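Local coordinates for SusD-like protein BACOVA_02651 (Bacteroides ovatus, PDB 5E76), which binds xyloglucan at the bacterial cell surface, probably before the polysaccharide is carried into the periplasm for degradation, at residues A[249-254]-A[340-345]. Residues are numbered along the deposited sequence; the frame is centred on the assembly and turned at random.
Sequences YECNTL and QMNSPL. With XYS (alpha-D-xylopyranose), chain B.
Asn252 meets Ser343 through its backbone and Leu345 through its side chain. Ser343 N donates to Asn252 O at 2.7 Å, nearly straight at 171°. With CG anti to the backbone N (chi1 -172°), the amide is placed alongside the second loop, where Asn252 ND2 donates to Leu345 O at 2.7 Å; the acceptor lies in the plane of the amide, while the donor is tilted 26° from the carbonyl plane. Asn252 OD1 is taken up by weak bonds from Leu254 N and Asn28 ND2, so both ends of the amide are engaged. A water completes the polar link, accepting from Asn252 N and donating to Ser343 O at 2.7 Å.

Around Thr253, CA-H...O contacts run both ways: Thr253 CA lies 3.3 Å from Met341 O, and Met341 CA approaches Thr253 O. Side-chain packing adds to this. Met341 bends at its last torsion, which brings its CE within 3.9 Å of Thr253 CB, while Thr253 OG1 bonds to Gln29 O. The amide of Asn342 packs against Cys251 CB, its ND2 held by Gly246 O.

At one end of the segment 340-345 the contact meets the sugar: Gln340 NE2 donates to O2 of the xylose at 3.2 Å, and Asn269 ND2 bonds to Gln340 OE1. Met341 also touches backbone glucose units, placing these paired loops in the wall of the xyloglucan-binding site of this SusD-family protein, to which Tyr249 also contributes.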
ATOM      1  N   TYR A 249      -6.540 -12.207 -15.417  1.00 69.63           N
ATOM      2  CA  TYR A 249      -5.498 -12.788 -14.565  1.00 68.36           C
ATOM      3  C   TYR A 249      -4.181 -12.063 -14.729  1.00 68.59           C
ATOM      4  O   TYR A 249      -3.224 -12.371 -14.015  1.00 67.57           O
ATOM      5  CB  TYR A 249      -5.279 -14.293 -14.821  1.00 68.94           C
ATOM      6  CG  TYR A 249      -6.458 -15.150 -14.433  1.00 68.41           C
ATOM      7  CD1 TYR A 249      -7.384 -15.554 -15.369  1.00 69.92           C
ATOM      8  CD2 TYR A 249      -6.640 -15.539 -13.116  1.00 66.41           C
ATOM      9  CE1 TYR A 249      -8.467 -16.344 -14.996  1.00 69.45           C
ATOM     10  CE2 TYR A 249      -7.711 -16.321 -12.736  1.00 65.93           C
ATOM     11  CZ  TYR A 249      -8.619 -16.712 -13.669  1.00 67.44           C
ATOM     12  OH  TYR A 249      -9.682 -17.479 -13.276  1.00 66.98           O
ATOM     13  N   GLU A 250      -4.111 -11.093 -15.636  1.00 68.05           N
ATOM     14  CA  GLU A 250      -2.851 -10.419 -15.826  1.00 68.37           C
ATOM     15  C   GLU A 250      -2.988  -8.935 -16.187  1.00 68.85           C
ATOM     16  O   GLU A 250      -1.976  -8.268 -16.430  1.00 69.27           O
ATOM     17  CB  GLU A 250      -2.034 -11.166 -16.883  1.00 70.17           C
ATOM     18  CG  GLU A 250      -2.643 -11.184 -18.276  1.00 72.36           C
ATOM     19  CD  GLU A 250      -1.688 -11.748 -19.318  1.00 74.18           C
ATOM     20  OE1 GLU A 250      -0.848 -12.607 -18.950  1.00 73.78           O
ATOM     21  OE2 GLU A 250      -1.776 -11.322 -20.497  1.00 76.06           O
ATOM     22  N   CYS A 251      -4.224  -8.429 -16.177  1.00 68.76           N
ATOM     23  CA  CYS A 251      -4.483  -6.987 -16.211  1.00 68.80           C
ATOM     24  C   CYS A 251      -4.783  -6.413 -14.832  1.00 66.63           C
ATOM     25  O   CYS A 251      -5.125  -7.132 -13.889  1.00 65.16           O
ATOM     26  CB  CYS A 251      -5.662  -6.677 -17.099  1.00 70.21           C
ATOM     27  SG  CYS A 251      -7.049  -7.597 -16.551  1.00 69.37           S
ATOM     28  N   ASN A 252      -4.683  -5.093 -14.764  1.00 66.56           N
ATOM     29  CA  ASN A 252      -5.027  -4.289 -13.610  1.00 64.81           C
ATOM     30  C   ASN A 252      -6.501  -3.901 -13.702  1.00 65.03           C
ATOM     31  O   ASN A 252      -6.868  -3.039 -14.488  1.00 66.34           O
ATOM     32  CB  ASN A 252      -4.130  -3.052 -13.597  1.00 64.86           C
ATOM     33  CG  ASN A 252      -4.257  -2.230 -12.351  1.00 63.02           C
ATOM     34  OD1 ASN A 252      -5.205  -2.348 -11.582  1.00 61.87           O
ATOM     35  ND2 ASN A 252      -3.299  -1.365 -12.158  1.00 62.80           N
ATOM     36  N   THR A 253      -7.347  -4.531 -12.903  1.00 63.81           N
ATOM     37  CA  THR A 253      -8.785  -4.358 -13.035  1.00 64.15           C
ATOM     38  C   THR A 253      -9.381  -3.221 -12.208  1.00 63.06           C
ATOM     39  O   THR A 253     -10.610  -3.055 -12.150  1.00 63.16           O
ATOM     40  CB  THR A 253      -9.487  -5.660 -12.649  1.00 63.55           C
ATOM     41  OG1 THR A 253      -8.913  -6.123 -11.429  1.00 61.61           O
ATOM     42  CG2 THR A 253      -9.260  -6.712 -13.714  1.00 65.10           C
ATOM     43  N   LEU A 254      -8.513  -2.417 -11.596  1.00 62.12           N
ATOM     44  CA  LEU A 254      -8.959  -1.433 -10.605  1.00 60.81           C
ATOM     45  C   LEU A 254      -9.593  -0.186 -11.224  1.00 62.01           C
ATOM     46  O   LEU A 254     -10.273   0.571 -10.529  1.00 61.21           O
ATOM     47  CB  LEU A 254      -7.782  -1.030  -9.689  1.00 59.36           C
ATOM     48  CG  LEU A 254      -7.284  -2.140  -8.727  1.00 57.75           C
ATOM     49  CD1 LEU A 254      -6.064  -1.667  -7.932  1.00 56.55           C
ATOM     50  CD2 LEU A 254      -8.392  -2.593  -7.776  1.00 56.42           C
ATOM     51  N   GLN A 340     -12.606  -0.691 -19.447  1.00 75.25           N
ATOM     52  CA  GLN A 340     -13.187  -1.015 -18.149  1.00 73.23           C
ATOM     53  C   GLN A 340     -12.454  -2.193 -17.512  1.00 71.90           C
ATOM     54  O   GLN A 340     -12.067  -3.143 -18.205  1.00 72.81           O
ATOM     55  CB  GLN A 340     -14.688  -1.320 -18.270  1.00 73.71           C
ATOM     56  CG  GLN A 340     -15.068  -2.734 -18.672  1.00 74.22           C
ATOM     57  CD  GLN A 340     -16.504  -3.035 -18.301  1.00 73.94           C
ATOM     58  OE1 GLN A 340     -17.361  -2.151 -18.367  1.00 74.42           O
ATOM     59  NE2 GLN A 340     -16.777  -4.288 -17.893  1.00 73.20           N
ATOM     60  N   MET A 341     -12.242  -2.098 -16.204  1.00 69.81           N
ATOM     61  CA  MET A 341     -11.479  -3.101 -15.478  1.00 68.41           C
ATOM     62  C   MET A 341     -10.161  -3.451 -16.186  1.00 69.29           C
ATOM     63  O   MET A 341      -9.732  -4.618 -16.192  1.00 69.14           O
ATOM     64  CB  MET A 341     -12.311  -4.368 -15.279  1.00 68.10           C
ATOM     65  CG  MET A 341     -13.629  -4.179 -14.536  1.00 67.22           C
ATOM     66  SD  MET A 341     -14.423  -5.791 -14.136  1.00 66.60           S
ATOM     67  CE  MET A 341     -13.291  -6.387 -12.889  1.00 64.42           C
ATOM     68  N   ASN A 342      -9.530  -2.438 -16.788  1.00 70.27           N
ATOM     69  CA  ASN A 342      -8.230  -2.616 -17.442  1.00 71.14           C
ATOM     70  C   ASN A 342      -7.452  -1.304 -17.457  1.00 71.24           C
ATOM     71  O   ASN A 342      -7.484  -0.503 -18.409  1.00 72.87           O
ATOM     72  CB  ASN A 342      -8.402  -3.191 -18.858  1.00 73.36           C
ATOM     73  CG  ASN A 342      -7.225  -4.068 -19.287  1.00 73.89           C
ATOM     74  OD1 ASN A 342      -6.062  -3.721 -19.091  1.00 73.54           O
ATOM     75  ND2 ASN A 342      -7.531  -5.219 -19.861  1.00 74.77           N
ATOM     76  N   SER A 343      -6.762  -1.091 -16.346  1.00 69.45           N
ATOM     77  CA  SER A 343      -5.893   0.044 -16.175  1.00 69.28           C
ATOM     78  C   SER A 343      -4.493  -0.377 -16.586  1.00 69.80           C
ATOM     79  O   SER A 343      -4.095  -1.522 -16.397  1.00 69.37           O
ATOM     80  CB  SER A 343      -5.899   0.548 -14.737  1.00 67.10           C
ATOM     81  OG  SER A 343      -4.848   1.485 -14.521  1.00 66.85           O
ATOM     82  N   PRO A 344      -3.736   0.557 -17.165  1.00 70.82           N
ATOM     83  CA  PRO A 344      -2.388   0.254 -17.633  1.00 71.52           C
ATOM     84  C   PRO A 344      -1.304   0.610 -16.602  1.00 69.95           C
ATOM     85  O   PRO A 344      -0.125   0.374 -16.870  1.00 70.39           O
ATOM     86  CB  PRO A 344      -2.281   1.130 -18.866  1.00 73.61           C
ATOM     87  CG  PRO A 344      -3.050   2.377 -18.459  1.00 73.15           C
ATOM     88  CD  PRO A 344      -4.128   1.935 -17.505  1.00 71.58           C
ATOM     89  N   LEU A 345      -1.694   1.156 -15.452  1.00 68.20           N
ATOM     90  CA  LEU A 345      -0.733   1.511 -14.410  1.00 66.65           C
ATOM     91  C   LEU A 345      -0.233   0.284 -13.670  1.00 65.37           C
ATOM     92  O   LEU A 345      -1.003  -0.621 -13.387  1.00 64.80           O
ATOM     93  CB  LEU A 345      -1.362   2.478 -13.407  1.00 65.22           C
ATOM     94  CG  LEU A 345      -2.012   3.716 -14.007  1.00 66.36           C
ATOM     95  CD1 LEU A 345      -2.863   4.443 -12.980  1.00 64.94           C
ATOM     96  CD2 LEU A 345      -0.936   4.627 -14.608  1.00 67.47           C
TER
HETATM   97  C1  XYS B   9     -19.693  -6.273 -16.914  1.00 85.68           C
HETATM   98  C2  XYS B   9     -20.301  -5.060 -17.550  1.00 87.12           C
HETATM   99  C3  XYS B   9     -21.808  -5.106 -17.219  1.00 87.16           C
HETATM  100  C4  XYS B   9     -22.392  -6.407 -17.811  1.00 87.99           C
HETATM  101  C5  XYS B   9     -21.606  -7.570 -17.165  1.00 86.75           C
HETATM  102  O2  XYS B   9     -19.805  -3.942 -16.861  1.00 86.42           O
HETATM  103  O3  XYS B   9     -22.418  -4.068 -17.941  1.00 88.58           O
HETATM  104  O4  XYS B   9     -23.708  -6.529 -17.340  1.00 87.91           O
HETATM  105  O5  XYS B   9     -20.229  -7.370 -17.498  1.00 86.63           O
HETATM  106  O   HOH W   1      -3.014  -3.887 -17.028  1.00 70.19           O